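Local coordinates for ankyrin repeat-containing protein YAR1 (Saccharomyces cerevisiae, PDB 4BSZ) that is an ankyrin-repeat protein required for a normal rate of cell proliferation and able to bind unfolded protein, at residues V111-D116 and Y147-Y152. Numbering follows the deposited sequence.
Sequences VKLLCD and YFLKKY
Tyr147 reaches across from helix 142-151 as a knob into a hole on helix 108-117, seated among Val111, Lys112, Cys115 and Asp116. Its CG lies anti to the backbone N (chi1 162°), which sends the ring straight over to the facing helix. There its hydroxyl OH donates to Asp116 OD1 at 2.7 Å, the oxygen lying at the ring's edge, in plane, while the hydroxyl meets the carboxylate from above, 55° out of the carboxylate plane.

The methylenes of two lysines flank the phenol. CG of Lys112 makes a CH-pi contact over one face, 4.1 Å from the ring centroid, and Lys151 CB lies over the opposite face, toward the rim. From there the Lys151 chain bends at chi2 and chi4 to bring NZ onto the same Asp116 OD1 in a salt bridge, modelled at 2.5 Å, a length too short to be taken literally at this resolution. One carboxylate oxygen thus takes both the phenol and the ammonium. Were Tyr147 replaced by an alanine, Asp116 OD1 would probably lose its phenol partner and a gap would open among Val111, Lys112 and Cys115.

Deeper in, CG1 of Val111 touches Tyr147 CE2 and Phe148 CE1, each at 3.8 Å, and Cys115 points its SG at the edge of the Phe148 ring, 5.5 Å from the centroid. Cys115 CB also lies at the edge of the Tyr152 ring, beside the hydroxyl OH of Tyr152.

Segments 111-116 and 147-151 run in nearly the same direction, their axes 22° apart, consistent with neighbouring helices of an ankyrin-type stack; helix 108-117 lies in the second ankyrin repeat, residues 94-123. Val111 and Cys115 also pack on Leu99 of helix 98-104, Phe148 reaches Ala132 and Ile133 of helix 132-138, and Leu113 and Leu114 rest against helix 65-78.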
ATOM      1  N   VAL B 111      27.048  32.782   0.705  1.00 52.18           N
ATOM      2  CA  VAL B 111      25.985  32.451   1.645  1.00 51.86           C
ATOM      3  C   VAL B 111      26.515  32.196   3.050  1.00 53.01           C
ATOM      4  O   VAL B 111      25.967  32.709   4.031  1.00 53.47           O
ATOM      5  CB  VAL B 111      25.157  31.251   1.155  1.00 50.55           C
ATOM      6  CG1 VAL B 111      24.199  30.768   2.244  1.00 50.55           C
ATOM      7  CG2 VAL B 111      24.396  31.623  -0.122  1.00 49.74           C
ATOM      8  N   LYS B 112      27.588  31.419   3.152  1.00 64.45           N
ATOM      9  CA  LYS B 112      28.222  31.200   4.445  1.00 65.96           C
ATOM     10  C   LYS B 112      28.745  32.519   5.026  1.00 67.09           C
ATOM     11  O   LYS B 112      28.637  32.765   6.224  1.00 68.22           O
ATOM     12  CB  LYS B 112      29.348  30.179   4.334  1.00 78.57           C
ATOM     13  CG  LYS B 112      28.876  28.762   4.150  1.00 78.00           C
ATOM     14  CD  LYS B 112      30.048  27.807   4.201  1.00 79.52           C
ATOM     15  CE  LYS B 112      29.596  26.360   4.088  1.00 79.21           C
ATOM     16  NZ  LYS B 112      30.745  25.413   4.207  1.00 81.07           N
ATOM     17  N   LEU B 113      29.297  33.373   4.175  1.00 57.38           N
ATOM     18  CA  LEU B 113      29.771  34.666   4.634  1.00 58.51           C
ATOM     19  C   LEU B 113      28.614  35.506   5.171  1.00 58.19           C
ATOM     20  O   LEU B 113      28.701  36.060   6.262  1.00 59.62           O
ATOM     21  CB  LEU B 113      30.475  35.403   3.502  1.00 56.98           C
ATOM     22  CG  LEU B 113      31.169  36.716   3.851  1.00 58.37           C
ATOM     23  CD1 LEU B 113      32.211  36.516   4.938  1.00 60.56           C
ATOM     24  CD2 LEU B 113      31.805  37.262   2.604  1.00 58.24           C
ATOM     25  N   LEU B 114      27.527  35.584   4.409  1.00 61.91           N
ATOM     26  CA  LEU B 114      26.357  36.366   4.809  1.00 61.84           C
ATOM     27  C   LEU B 114      25.711  35.875   6.102  1.00 62.62           C
ATOM     28  O   LEU B 114      25.251  36.672   6.920  1.00 63.74           O
ATOM     29  CB  LEU B 114      25.313  36.374   3.688  1.00 53.61           C
ATOM     30  CG  LEU B 114      25.663  37.196   2.450  1.00 53.17           C
ATOM     31  CD1 LEU B 114      24.565  37.130   1.413  1.00 52.05           C
ATOM     32  CD2 LEU B 114      25.899  38.628   2.875  1.00 54.30           C
ATOM     33  N   CYS B 115      25.676  34.564   6.291  1.00 70.02           N
ATOM     34  CA  CYS B 115      24.927  33.997   7.406  1.00 70.71           C
ATOM     35  C   CYS B 115      25.766  33.736   8.653  1.00 72.64           C
ATOM     36  O   CYS B 115      25.265  33.861   9.768  1.00 73.98           O
ATOM     37  CB  CYS B 115      24.213  32.724   6.962  1.00 64.27           C
ATOM     38  SG  CYS B 115      23.048  32.985   5.607  1.00 62.54           S
ATOM     39  N   ASP B 116      27.035  33.378   8.467  1.00 63.65           N
ATOM     40  CA  ASP B 116      27.910  33.034   9.588  1.00 65.79           C
ATOM     41  C   ASP B 116      28.518  34.270  10.246  1.00 67.70           C
ATOM     42  O   ASP B 116      28.430  34.442  11.462  1.00 69.66           O
ATOM     43  CB  ASP B 116      29.032  32.083   9.153  1.00 83.61           C
ATOM     44  CG  ASP B 116      28.515  30.722   8.706  1.00 82.28           C
ATOM     45  OD1 ASP B 116      27.444  30.289   9.179  1.00 81.85           O
ATOM     46  OD2 ASP B 116      29.192  30.067   7.886  1.00 81.90           O
ATOM     47  N   TYR B 147      23.098  23.428   3.644  1.00 53.55           N
ATOM     48  CA  TYR B 147      23.724  24.334   4.607  1.00 54.30           C
ATOM     49  C   TYR B 147      22.674  25.012   5.481  1.00 54.29           C
ATOM     50  O   TYR B 147      22.844  25.123   6.697  1.00 55.41           O
ATOM     51  CB  TYR B 147      24.568  25.395   3.893  1.00 68.78           C
ATOM     52  CG  TYR B 147      24.883  26.585   4.771  1.00 69.44           C
ATOM     53  CD1 TYR B 147      25.888  26.523   5.728  1.00 70.94           C
ATOM     54  CD2 TYR B 147      24.166  27.766   4.652  1.00 68.85           C
ATOM     55  CE1 TYR B 147      26.168  27.602   6.536  1.00 71.83           C
ATOM     56  CE2 TYR B 147      24.436  28.849   5.458  1.00 69.69           C
ATOM     57  CZ  TYR B 147      25.439  28.767   6.397  1.00 71.17           C
ATOM     58  OH  TYR B 147      25.711  29.862   7.199  1.00 72.28           O
ATOM     59  N   PHE B 148      21.600  25.479   4.848  1.00 51.25           N
ATOM     60  CA  PHE B 148      20.509  26.127   5.560  1.00 51.53           C
ATOM     61  C   PHE B 148      19.894  25.185   6.596  1.00 52.32           C
ATOM     62  O   PHE B 148      19.665  25.568   7.741  1.00 53.44           O
ATOM     63  CB  PHE B 148      19.428  26.600   4.579  1.00 50.53           C
ATOM     64  CG  PHE B 148      19.758  27.889   3.856  1.00 50.15           C
ATOM     65  CD1 PHE B 148      20.544  28.865   4.447  1.00 50.73           C
ATOM     66  CD2 PHE B 148      19.258  28.127   2.582  1.00 49.43           C
ATOM     67  CE1 PHE B 148      20.836  30.045   3.772  1.00 50.48           C
ATOM     68  CE2 PHE B 148      19.550  29.305   1.903  1.00 49.24           C
ATOM     69  CZ  PHE B 148      20.336  30.260   2.496  1.00 49.70           C
ATOM     70  N   LEU B 149      19.639  23.948   6.199  1.00 56.28           N
ATOM     71  CA  LEU B 149      18.939  23.016   7.077  1.00 57.05           C
ATOM     72  C   LEU B 149      19.763  22.572   8.302  1.00 58.41           C
ATOM     73  O   LEU B 149      19.190  22.156   9.318  1.00 59.48           O
ATOM     74  CB  LEU B 149      18.403  21.816   6.280  1.00 52.01           C
ATOM     75  CG  LEU B 149      17.432  22.152   5.132  1.00 51.13           C
ATOM     76  CD1 LEU B 149      17.002  20.901   4.396  1.00 50.93           C
ATOM     77  CD2 LEU B 149      16.218  22.904   5.629  1.00 51.62           C
ATOM     78  N   LYS B 150      21.093  22.668   8.202  1.00 63.40           N
ATOM     79  CA  LYS B 150      22.000  22.408   9.328  1.00 65.05           C
ATOM     80  C   LYS B 150      22.076  23.616  10.236  1.00 66.06           C
ATOM     81  O   LYS B 150      21.925  23.516  11.447  1.00 67.66           O
ATOM     82  CB  LYS B 150      23.413  22.102   8.829  1.00 58.64           C
ATOM     83  CG  LYS B 150      23.633  20.671   8.385  1.00 58.71           C
ATOM     84  CD  LYS B 150      24.869  20.545   7.515  1.00 58.85           C
ATOM     85  CE  LYS B 150      25.148  19.089   7.176  1.00 59.43           C
ATOM     86  NZ  LYS B 150      26.404  18.933   6.388  1.00 60.11           N
ATOM     87  N   LYS B 151      22.331  24.762   9.621  1.00 65.00           N
ATOM     88  CA  LYS B 151      22.521  26.013  10.330  1.00 66.03           C
ATOM     89  C   LYS B 151      21.292  26.431  11.127  1.00 66.77           C
ATOM     90  O   LYS B 151      21.400  26.829  12.281  1.00 68.63           O
ATOM     91  CB  LYS B 151      22.871  27.112   9.331  1.00 58.27           C
ATOM     92  CG  LYS B 151      23.430  28.364   9.960  1.00 59.50           C
ATOM     93  CD  LYS B 151      24.745  28.073  10.642  1.00 61.14           C
ATOM     94  CE  LYS B 151      25.309  29.349  11.203  1.00 62.53           C
ATOM     95  NZ  LYS B 151      25.182  30.398  10.156  1.00 61.11           N
ATOM     96  N   TYR B 152      20.120  26.351  10.511  1.00 66.76           N
ATOM     97  CA  TYR B 152      18.919  26.853  11.159  1.00 67.72           C
ATOM     98  C   TYR B 152      17.910  25.761  11.497  1.00 68.05           C
ATOM     99  O   TYR B 152      17.916  24.666  10.922  1.00 67.05           O
ATOM    100  CB  TYR B 152      18.279  27.948  10.315  1.00 65.60           C
ATOM    101  CG  TYR B 152      19.234  29.087   9.992  1.00 65.41           C
ATOM    102  CD1 TYR B 152      19.470  30.107  10.908  1.00 67.09           C
ATOM    103  CD2 TYR B 152      19.905  29.137   8.768  1.00 63.81           C
ATOM    104  CE1 TYR B 152      20.336  31.139  10.616  1.00 67.06           C
ATOM    105  CE2 TYR B 152      20.776  30.178   8.466  1.00 63.79           C
ATOM    106  CZ  TYR B 152      20.988  31.170   9.395  1.00 65.36           C
ATOM    107  OH  TYR B 152      21.855  32.203   9.100  1.00 65.47           O
TER